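PDB 5TX7: D-isomer specific 2-hydroxyacid dehydrogenase family protein from Desulfovibrio vulgaris, which probably catalyses the NAD-dependent interconversion of D-2-hydroxyacids and 2-oxoacids. Local coordinates for residues A[217-221]-A[222-226]; A[249-253]-A[254-258]; A[32-36]-A[37-41]. One frame throughout, in Å; residues are numbered along the deposited sequence.

Interaction 1 (A[217-221]-A[222-226]); sequences GLVDA and RRLAS
With chi1 at 60°, the carboxylate of Asp-220 is folded between its own backbone N and carbonyl carbon, where Asp-220 OD1 accepts from Arg-223 N at 3.2 Å; the Arg-223 side chain, extended from CG to NE, runs back past this carboxylate toward Leu-218. The amide meets the anti side of the oxygen, 32° out of the carboxylate plane. At the far end of the arginine, Arg-223 NH1 donates to Leu-218 O over 3.1 Å, and the carbonyl oxygen lies close to the guanidinium plane, at its edge. Asp-220 is thus the N-cap of helix 221-225, a short helix in the Rossmann-type NAD-binding domain, entered through an inverse gamma turn centred on Val-219. The first helical bonds follow directly: Leu-224 N to Asp-220 O at 3.0 Å and Ala-225 N to Ala-221 O at 2.9 Å. The Asp-220 carboxylate and the Arg-223 guanidinium are near but make no salt bridge; Arg-223 NE instead pairs with Asp-196 OD1, the same oxygen that Arg-222 NH1 engages. On the buried side Val-219 CG1 packs on Leu-224 CD2 at 3.9 Å, the two side chains crossing at about a right angle, and both rest against Val-247 of helix 244-253.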
ATOM      1  N   GLY A 217      19.622 -19.443   3.233  1.00 59.01           N
ATOM      2  CA  GLY A 217      18.555 -20.394   3.529  1.00 58.23           C
ATOM      3  C   GLY A 217      17.954 -20.234   4.908  1.00 58.51           C
ATOM      4  O   GLY A 217      17.553 -21.219   5.547  1.00 62.29           O
ATOM      5  N   LEU A 218      17.896 -18.987   5.361  1.00 57.52           N
ATOM      6  CA  LEU A 218      17.325 -18.618   6.659  1.00 57.95           C
ATOM      7  C   LEU A 218      15.866 -19.045   6.755  1.00 54.88           C
ATOM      8  O   LEU A 218      15.457 -19.669   7.728  1.00 53.65           O
ATOM      9  CB  LEU A 218      17.460 -17.100   6.823  1.00 58.76           C
ATOM     10  CG  LEU A 218      17.020 -16.295   8.009  1.00 59.75           C
ATOM     11  CD1 LEU A 218      17.864 -15.023   8.010  1.00 62.75           C
ATOM     12  CD2 LEU A 218      15.543 -15.958   7.933  1.00 59.37           C
ATOM     13  N   VAL A 219      15.087 -18.680   5.737  1.00 51.63           N
ATOM     14  CA  VAL A 219      13.691 -19.094   5.636  1.00 49.89           C
ATOM     15  C   VAL A 219      13.652 -20.501   5.023  1.00 52.55           C
ATOM     16  O   VAL A 219      13.569 -20.676   3.789  1.00 52.87           O
ATOM     17  CB  VAL A 219      12.861 -18.099   4.818  1.00 48.50           C
ATOM     18  CG1 VAL A 219      11.387 -18.523   4.782  1.00 46.14           C
ATOM     19  CG2 VAL A 219      13.027 -16.696   5.413  1.00 46.14           C
ATOM     20  N   ASP A 220      13.741 -21.492   5.911  1.00 52.10           N
ATOM     21  CA  ASP A 220      13.766 -22.899   5.532  1.00 52.23           C
ATOM     22  C   ASP A 220      12.499 -23.609   5.986  1.00 49.75           C
ATOM     23  O   ASP A 220      11.675 -23.033   6.704  1.00 47.37           O
ATOM     24  CB  ASP A 220      15.040 -23.589   6.065  1.00 57.04           C
ATOM     25  CG  ASP A 220      15.178 -23.560   7.593  1.00 59.16           C
ATOM     26  OD1 ASP A 220      14.302 -23.024   8.313  1.00 55.13           O
ATOM     27  OD2 ASP A 220      16.209 -24.086   8.075  1.00 67.14           O
ATOM     28  N   ALA A 221      12.371 -24.867   5.568  1.00 49.23           N
ATOM     29  CA  ALA A 221      11.217 -25.703   5.903  1.00 48.39           C
ATOM     30  C   ALA A 221      10.871 -25.700   7.385  1.00 47.10           C
ATOM     31  O   ALA A 221       9.693 -25.659   7.713  1.00 45.55           O
ATOM     32  CB  ALA A 221      11.434 -27.140   5.417  1.00 49.14           C
ATOM     33  N   ARG A 222      11.892 -25.724   8.256  1.00 48.95           N
ATOM     34  CA  ARG A 222      11.709 -25.784   9.716  1.00 51.35           C
ATOM     35  C   ARG A 222      11.096 -24.523  10.316  1.00 48.65           C
ATOM     36  O   ARG A 222      10.179 -24.616  11.134  1.00 48.23           O
ATOM     37  CB  ARG A 222      13.032 -26.064  10.441  1.00 56.59           C
ATOM     38  CG  ARG A 222      12.886 -26.244  11.960  1.00 61.55           C
ATOM     39  CD  ARG A 222      14.226 -26.383  12.663  1.00 68.35           C
ATOM     40  NE  ARG A 222      15.099 -25.245  12.380  1.00 74.08           N
ATOM     41  CZ  ARG A 222      15.209 -24.129  13.105  1.00 75.50           C
ATOM     42  NH1 ARG A 222      16.036 -23.183  12.683  1.00 82.22           N
ATOM     43  NH2 ARG A 222      14.533 -23.937  14.235  1.00 72.41           N
ATOM     44  N   ARG A 223      11.621 -23.356   9.934  1.00 46.71           N
ATOM     45  CA  ARG A 223      11.061 -22.092  10.396  1.00 44.24           C
ATOM     46  C   ARG A 223       9.669 -21.855   9.832  1.00 43.45           C
ATOM     47  O   ARG A 223       8.814 -21.291  10.531  1.00 41.27           O
ATOM     48  CB  ARG A 223      11.966 -20.939  10.060  1.00 42.73           C
ATOM     49  CG  ARG A 223      12.948 -20.701  11.174  1.00 44.69           C
ATOM     50  CD  ARG A 223      14.242 -20.090  10.725  1.00 46.11           C
ATOM     51  NE  ARG A 223      15.257 -20.249  11.763  1.00 50.17           N
ATOM     52  CZ  ARG A 223      16.556 -20.044  11.581  1.00 51.85           C
ATOM     53  NH1 ARG A 223      17.023 -19.650  10.402  1.00 54.93           N
ATOM     54  NH2 ARG A 223      17.407 -20.254  12.562  1.00 54.30           N
ATOM     55  N   LEU A 224       9.447 -22.291   8.594  1.00 42.20           N
ATOM     56  CA  LEU A 224       8.107 -22.209   7.979  1.00 42.69           C
ATOM     57  C   LEU A 224       7.089 -23.072   8.725  1.00 43.65           C
ATOM     58  O   LEU A 224       6.003 -22.604   9.035  1.00 44.19           O
ATOM     59  CB  LEU A 224       8.139 -22.584   6.501  1.00 42.96           C
ATOM     60  CG  LEU A 224       8.830 -21.597   5.545  1.00 41.42           C
ATOM     61  CD1 LEU A 224       9.041 -22.282   4.199  1.00 42.84           C
ATOM     62  CD2 LEU A 224       8.033 -20.315   5.405  1.00 40.01           C
ATOM     63  N   ALA A 225       7.476 -24.299   9.070  1.00 44.85           N
ATOM     64  CA  ALA A 225       6.626 -25.188   9.880  1.00 44.72           C
ATOM     65  C   ALA A 225       6.279 -24.607  11.254  1.00 46.43           C
ATOM     66  O   ALA A 225       5.237 -24.927  11.813  1.00 50.90           O
ATOM     67  CB  ALA A 225       7.304 -26.528  10.061  1.00 45.65           C
ATOM     68  N   SER A 226       7.159 -23.772  11.801  1.00 46.00           N
ATOM     69  CA  SER A 226       6.915 -23.114  13.087  1.00 46.84           C
ATOM     70  C   SER A 226       5.899 -21.971  13.018  1.00 45.45           C
ATOM     71  O   SER A 226       5.397 -21.541  14.046  1.00 48.42           O
ATOM     72  CB  SER A 226       8.243 -22.615  13.704  1.00 46.89           C
ATOM     73  OG  SER A 226       8.631 -21.360  13.196  1.00 42.28           O
TER

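Interaction 2 (A[249-253]-A[254-258]); sequences EALDS and GRLAG
A Schellman motif closes helix 244-253 and turns the chain into strand 256-261, completing the beta-alpha-beta unit that starts with strand 231-235 in the parallel sheet of the NAD-binding domain. Ala-250 O takes two amides of the returning chain: Gly-254 N in a weak bond, and Leu-256 N at 3.0 Å, from well above the carbonyl plane (58° out of it). Gly-254 N also donates to Leu-251 O at 3.3 Å, so both of its bonds run back into the last helical turn. The positive phi of Gly-254, 97°, turns the chain out of the helix there. Ser-253 turns its hydroxyl over the bend, OG lying between its backbone N and carbonyl carbon (chi1 85°), and Ser-253 OG accepts from Arg-255 N at 3.3 Å. The CB of Leu-256 points toward the helix, and Leu-256 CG lies 4.0 Å from Ala-250 CB, while Leu-251 reaches across with CD2 to Leu-256 CB at 3.7 Å, the two leucine side chains meeting at an oblique angle, and on to the backbone of Gly-258, with 3.6 Å between Leu-251 CD2 and Gly-258 C. Beyond this turn, Leu-251 also touches Ala-278, and the backbone of Gly-258 pairs with Leu-233 of the neighbouring strand. One water donates to both Leu-251 O, at 2.8 Å, and Leu-256 O, tying helix end to strand start. The carbonyls of Ala-250 and Leu-251, which have no further helical turn to bond to, thus find their donors in the turn itself and in this water.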
ATOM      1  N   GLU A 249       5.999 -24.929  -1.354  1.00 52.87           N
ATOM      2  CA  GLU A 249       5.199 -25.933  -0.644  1.00 54.60           C
ATOM      3  C   GLU A 249       4.356 -25.312   0.477  1.00 51.01           C
ATOM      4  O   GLU A 249       3.204 -25.702   0.666  1.00 52.63           O
ATOM      5  CB  GLU A 249       6.081 -27.108  -0.149  1.00 61.27           C
ATOM      6  CG  GLU A 249       6.120 -28.303  -1.119  1.00 73.84           C
ATOM      7  CD  GLU A 249       7.430 -29.130  -1.117  1.00 82.76           C
ATOM      8  OE1 GLU A 249       7.669 -29.836  -2.126  1.00 82.33           O
ATOM      9  OE2 GLU A 249       8.218 -29.120  -0.131  1.00 88.77           O
ATOM     10  N   ALA A 250       4.903 -24.330   1.190  1.00 47.41           N
ATOM     11  CA  ALA A 250       4.143 -23.610   2.247  1.00 45.53           C
ATOM     12  C   ALA A 250       2.987 -22.787   1.706  1.00 44.77           C
ATOM     13  O   ALA A 250       1.945 -22.666   2.356  1.00 46.98           O
ATOM     14  CB  ALA A 250       5.062 -22.710   3.073  1.00 43.65           C
ATOM     15  N   LEU A 251       3.183 -22.198   0.534  1.00 45.43           N
ATOM     16  CA  LEU A 251       2.120 -21.475  -0.139  1.00 47.82           C
ATOM     17  C   LEU A 251       1.031 -22.441  -0.591  1.00 51.48           C
ATOM     18  O   LEU A 251      -0.144 -22.201  -0.306  1.00 50.30           O
ATOM     19  CB  LEU A 251       2.677 -20.668  -1.314  1.00 49.05           C
ATOM     20  CG  LEU A 251       3.440 -19.384  -0.878  1.00 46.52           C
ATOM     21  CD1 LEU A 251       4.359 -18.876  -1.990  1.00 47.70           C
ATOM     22  CD2 LEU A 251       2.489 -18.277  -0.440  1.00 44.64           C
ATOM     23  N   ASP A 252       1.413 -23.543  -1.245  1.00 54.61           N
ATOM     24  CA  ASP A 252       0.427 -24.525  -1.724  1.00 60.15           C
ATOM     25  C   ASP A 252      -0.342 -25.214  -0.581  1.00 55.87           C
ATOM     26  O   ASP A 252      -1.539 -25.480  -0.722  1.00 54.99           O
ATOM     27  CB  ASP A 252       1.058 -25.559  -2.689  1.00 70.00           C
ATOM     28  CG  ASP A 252       1.433 -24.948  -4.080  1.00 82.43           C
ATOM     29  OD1 ASP A 252       0.627 -24.187  -4.678  1.00 85.73           O
ATOM     30  OD2 ASP A 252       2.546 -25.233  -4.589  1.00 89.32           O
ATOM     31  N   SER A 253       0.325 -25.451   0.553  1.00 51.42           N
ATOM     32  CA  SER A 253      -0.316 -26.073   1.732  1.00 49.82           C
ATOM     33  C   SER A 253      -1.228 -25.144   2.529  1.00 47.77           C
ATOM     34  O   SER A 253      -2.075 -25.624   3.272  1.00 50.04           O
ATOM     35  CB  SER A 253       0.729 -26.662   2.689  1.00 49.55           C
ATOM     36  OG  SER A 253       1.244 -25.690   3.579  1.00 45.37           O
ATOM     37  N   GLY A 254      -1.039 -23.830   2.403  1.00 55.44           N
ATOM     38  CA  GLY A 254      -1.815 -22.845   3.162  1.00 52.47           C
ATOM     39  C   GLY A 254      -1.126 -22.339   4.420  1.00 52.42           C
ATOM     40  O   GLY A 254      -1.701 -21.515   5.156  1.00 53.47           O
ATOM     41  N   ARG A 255       0.101 -22.815   4.674  1.00 51.12           N
ATOM     42  CA  ARG A 255       0.912 -22.324   5.776  1.00 49.26           C
ATOM     43  C   ARG A 255       1.113 -20.837   5.613  1.00 47.90           C
ATOM     44  O   ARG A 255       0.887 -20.061   6.551  1.00 47.70           O
ATOM     45  CB  ARG A 255       2.276 -23.026   5.800  1.00 50.42           C
ATOM     46  CG  ARG A 255       3.301 -22.474   6.801  1.00 49.92           C
ATOM     47  CD  ARG A 255       2.890 -22.841   8.211  1.00 50.93           C
ATOM     48  NE  ARG A 255       3.080 -24.265   8.519  1.00 50.98           N
ATOM     49  CZ  ARG A 255       2.529 -24.900   9.543  1.00 52.53           C
ATOM     50  NH1 ARG A 255       1.736 -24.262  10.395  1.00 52.81           N
ATOM     51  NH2 ARG A 255       2.771 -26.196   9.723  1.00 54.79           N
ATOM     52  N   LEU A 256       1.575 -20.458   4.419  1.00 46.70           N
ATOM     53  CA  LEU A 256       1.670 -19.071   4.038  1.00 44.51           C
ATOM     54  C   LEU A 256       0.423 -18.742   3.257  1.00 46.49           C
ATOM     55  O   LEU A 256       0.121 -19.413   2.240  1.00 50.27           O
ATOM     56  CB  LEU A 256       2.897 -18.799   3.187  1.00 43.26           C
ATOM     57  CG  LEU A 256       4.254 -18.868   3.884  1.00 42.50           C
ATOM     58  CD1 LEU A 256       5.367 -18.675   2.863  1.00 42.44           C
ATOM     59  CD2 LEU A 256       4.363 -17.831   4.986  1.00 41.52           C
ATOM     60  N   ALA A 257      -0.299 -17.722   3.738  1.00 44.04           N
ATOM     61  CA  ALA A 257      -1.415 -17.159   3.011  1.00 43.42           C
ATOM     62  C   ALA A 257      -0.945 -16.365   1.806  1.00 41.92           C
ATOM     63  O   ALA A 257      -1.736 -16.073   0.902  1.00 43.89           O
ATOM     64  CB  ALA A 257      -2.249 -16.266   3.925  1.00 43.73           C
ATOM     65  N   GLY A 258       0.322 -15.977   1.795  1.00 41.39           N
ATOM     66  CA  GLY A 258       0.865 -15.179   0.717  1.00 40.15           C
ATOM     67  C   GLY A 258       2.350 -14.895   0.876  1.00 40.49           C
ATOM     68  O   GLY A 258       2.919 -14.899   1.976  1.00 40.47           O
TER
HETATM   69  O   HOH W   1      -1.612 -19.919   0.257  1.00 45.26           O

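Interaction 3 (A[32-36]-A[37-41]); sequences PRTPS and DKIIE
Lys-38 N bonds back to Pro-35 O at 3.0 Å, with an N-H...O angle of 158°, closing a type I beta turn over Pro-35 to Lys-38, with Ser-36 and Asp-37 at its corners, that leads from the loop after strand 27-30 into helix 39-43 of the domain built on the five-stranded parallel sheet. The donor approaches from above the Pro-35 carbonyl plane, 46° out of it. Thr-34 places CG2 anti to its backbone N, directing the methyl at the start of the helix: Thr-34 CG2 lies 3.8 Å from Ile-39 N and the same distance from Ile-39 CG1. Its hydroxyl is engaged apart from this packing, OG1 being hydrogen-bonded to Leu-7 O and to Arg-42 NH1, so the threonine ties the loop both to the segment following strand 3-6 and to the helix it precedes. The Pro-35 ring lies against the first residues of the turn. Pro-35 CB meets Asp-37 OD1 at 3.5 Å, and Pro-35 CG lies 4.0 Å from Lys-38 CG, the side chains meeting at a slant. Ile-39 is the buried member of the group; CD1 lies over the Ser-36 backbone, while beyond the turn the side chain packs on Val-54 and Leu-56. At the other end of 32-36, Arg-33 forms a salt bridge with Asp-135 of the second subunit and packs on Pro-134 there, so this loop also takes part in the dimer contact. A water bridges the first turn, donating to Ser-36 O at 2.8 Å and accepting from Ile-40 N at 3.2 Å.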
ATOM      1  N   PRO A  32      23.248   3.306 -21.948  1.00 48.37           N
ATOM      2  CA  PRO A  32      22.110   2.785 -21.213  1.00 46.65           C
ATOM      3  C   PRO A  32      22.409   1.459 -20.537  1.00 46.30           C
ATOM      4  O   PRO A  32      21.923   1.198 -19.439  1.00 45.80           O
ATOM      5  CB  PRO A  32      21.012   2.659 -22.282  1.00 49.08           C
ATOM      6  CG  PRO A  32      21.694   2.649 -23.573  1.00 52.32           C
ATOM      7  CD  PRO A  32      23.003   3.374 -23.399  1.00 51.64           C
ATOM      8  N   ARG A  33      23.184   0.632 -21.223  1.00 48.27           N
ATOM      9  CA  ARG A  33      23.759  -0.593 -20.666  1.00 47.69           C
ATOM     10  C   ARG A  33      24.990  -0.951 -21.486  1.00 47.43           C
ATOM     11  O   ARG A  33      25.180  -0.419 -22.598  1.00 48.91           O
ATOM     12  CB  ARG A  33      22.751  -1.735 -20.709  1.00 48.89           C
ATOM     13  CG  ARG A  33      22.247  -2.072 -22.087  1.00 50.99           C
ATOM     14  CD  ARG A  33      20.919  -2.837 -22.044  1.00 54.87           C
ATOM     15  NE  ARG A  33      19.813  -2.077 -21.453  1.00 53.36           N
ATOM     16  CZ  ARG A  33      19.093  -1.127 -22.063  1.00 56.15           C
ATOM     17  NH1 ARG A  33      19.356  -0.744 -23.310  1.00 58.44           N
ATOM     18  NH2 ARG A  33      18.104  -0.515 -21.398  1.00 57.73           N
ATOM     19  N   THR A  34      25.813  -1.847 -20.947  1.00 45.86           N
ATOM     20  CA  THR A  34      27.028  -2.278 -21.620  1.00 47.51           C
ATOM     21  C   THR A  34      27.225  -3.788 -21.534  1.00 48.80           C
ATOM     22  O   THR A  34      27.420  -4.308 -20.448  1.00 50.39           O
ATOM     23  CB  THR A  34      28.247  -1.542 -21.051  1.00 45.05           C
ATOM     24  OG1 THR A  34      28.138  -0.149 -21.351  1.00 41.35           O
ATOM     25  CG2 THR A  34      29.542  -2.063 -21.679  1.00 47.75           C
ATOM     26  N   PRO A  35      27.197  -4.492 -22.683  1.00 52.23           N
ATOM     27  CA  PRO A  35      27.604  -5.923 -22.627  1.00 54.41           C
ATOM     28  C   PRO A  35      29.084  -6.076 -22.313  1.00 56.48           C
ATOM     29  O   PRO A  35      29.865  -5.155 -22.529  1.00 56.83           O
ATOM     30  CB  PRO A  35      27.260  -6.468 -24.024  1.00 53.81           C
ATOM     31  CG  PRO A  35      27.143  -5.273 -24.902  1.00 55.02           C
ATOM     32  CD  PRO A  35      26.791  -4.078 -24.044  1.00 52.98           C
ATOM     33  N   SER A  36      29.447  -7.237 -21.791  1.00 62.55           N
ATOM     34  CA  SER A  36      30.815  -7.529 -21.304  1.00 66.58           C
ATOM     35  C   SER A  36      31.950  -7.279 -22.312  1.00 66.08           C
ATOM     36  O   SER A  36      33.023  -6.788 -21.937  1.00 65.35           O
ATOM     37  CB  SER A  36      30.868  -8.991 -20.877  1.00 70.60           C
ATOM     38  OG  SER A  36      30.335  -9.797 -21.920  1.00 75.80           O
ATOM     39  N   ASP A  37      31.706  -7.610 -23.579  1.00 64.91           N
ATOM     40  CA  ASP A  37      32.706  -7.410 -24.643  1.00 69.42           C
ATOM     41  C   ASP A  37      32.946  -5.944 -25.038  1.00 67.51           C
ATOM     42  O   ASP A  37      33.875  -5.665 -25.789  1.00 67.97           O
ATOM     43  CB  ASP A  37      32.364  -8.244 -25.891  1.00 74.97           C
ATOM     44  CG  ASP A  37      31.036  -7.830 -26.562  1.00 79.31           C
ATOM     45  OD1 ASP A  37      30.039  -7.543 -25.862  1.00 77.23           O
ATOM     46  OD2 ASP A  37      30.993  -7.836 -27.811  1.00 84.11           O
ATOM     47  N   LYS A  38      32.120  -5.020 -24.543  1.00 64.11           N
ATOM     48  CA  LYS A  38      32.227  -3.601 -24.871  1.00 65.14           C
ATOM     49  C   LYS A  38      32.703  -2.726 -23.706  1.00 59.81           C
ATOM     50  O   LYS A  38      32.803  -1.495 -23.862  1.00 57.23           O
ATOM     51  CB  LYS A  38      30.856  -3.097 -25.372  1.00 70.75           C
ATOM     52  CG  LYS A  38      30.389  -3.698 -26.702  1.00 77.55           C
ATOM     53  CD  LYS A  38      30.482  -2.701 -27.860  1.00 84.08           C
ATOM     54  CE  LYS A  38      29.923  -3.280 -29.150  1.00 88.24           C
ATOM     55  NZ  LYS A  38      30.890  -4.221 -29.778  1.00 94.45           N
ATOM     56  N   ILE A  39      33.021  -3.335 -22.559  1.00 57.20           N
ATOM     57  CA  ILE A  39      33.375  -2.557 -21.355  1.00 57.19           C
ATOM     58  C   ILE A  39      34.645  -1.732 -21.563  1.00 59.66           C
ATOM     59  O   ILE A  39      34.645  -0.547 -21.252  1.00 59.38           O
ATOM     60  CB  ILE A  39      33.518  -3.453 -20.093  1.00 57.39           C
ATOM     61  CG1 ILE A  39      32.159  -4.026 -19.687  1.00 59.90           C
ATOM     62  CG2 ILE A  39      34.092  -2.673 -18.910  1.00 55.15           C
ATOM     63  CD1 ILE A  39      32.250  -5.209 -18.735  1.00 61.26           C
ATOM     64  N   ILE A  40      35.701  -2.351 -22.102  1.00 62.51           N
ATOM     65  CA  ILE A  40      36.989  -1.668 -22.275  1.00 63.99           C
ATOM     66  C   ILE A  40      36.877  -0.530 -23.296  1.00 65.28           C
ATOM     67  O   ILE A  40      37.353   0.569 -23.025  1.00 65.53           O
ATOM     68  CB  ILE A  40      38.139  -2.612 -22.728  1.00 68.24           C
ATOM     69  CG1 ILE A  40      38.253  -3.892 -21.892  1.00 68.89           C
ATOM     70  CG2 ILE A  40      39.462  -1.864 -22.720  1.00 69.54           C
ATOM     71  CD1 ILE A  40      38.377  -3.677 -20.416  1.00 68.66           C
ATOM     72  N   GLU A  41      36.270  -0.804 -24.461  1.00 68.52           N
ATOM     73  CA  GLU A  41      35.995   0.221 -25.499  1.00 70.92           C
ATOM     74  C   GLU A  41      35.375   1.492 -24.937  1.00 67.02           C
ATOM     75  O   GLU A  41      35.845   2.605 -25.187  1.00 64.88           O
ATOM     76  CB  GLU A  41      35.003  -0.304 -26.538  1.00 75.40           C
ATOM     77  CG  GLU A  41      35.596  -1.222 -27.585  1.00 84.23           C
ATOM     78  CD  GLU A  41      34.563  -1.708 -28.595  1.00 88.33           C
ATOM     79  OE1 GLU A  41      33.458  -1.100 -28.676  1.00 83.22           O
ATOM     80  OE2 GLU A  41      34.875  -2.709 -29.303  1.00 92.08           O
TER
HETATM   81  O   HOH W   2      35.389  -5.448 -22.751  1.00 70.00           O

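How the interactions relate
Interactions 1 and 2 are neighbours in the NAD-binding domain, their centres 12 Å apart, and they touch. Leu-224 of interaction 1 fits against interaction 2, Leu-224 CD2 lying 4.0 Å from Leu-256 CD1, while the bent Arg-255 chain packs along the backbone oxygens of Leu-224 and Ala-225. One marks the start of helix 221-225 and the other the end of helix 244-253. Interaction 3 lies in the other domain, about 41 Å from interaction 1 and 42 Å from interaction 2 between centres, and reaches the second subunit. Leu-218 comes near, without touching, a probable GxGxxG nucleotide-binding turn (Gly-155, Gly-157, Gly-160), consistent with a position close to the cofactor site, though no cofactor atoms belong to any of the three contacts.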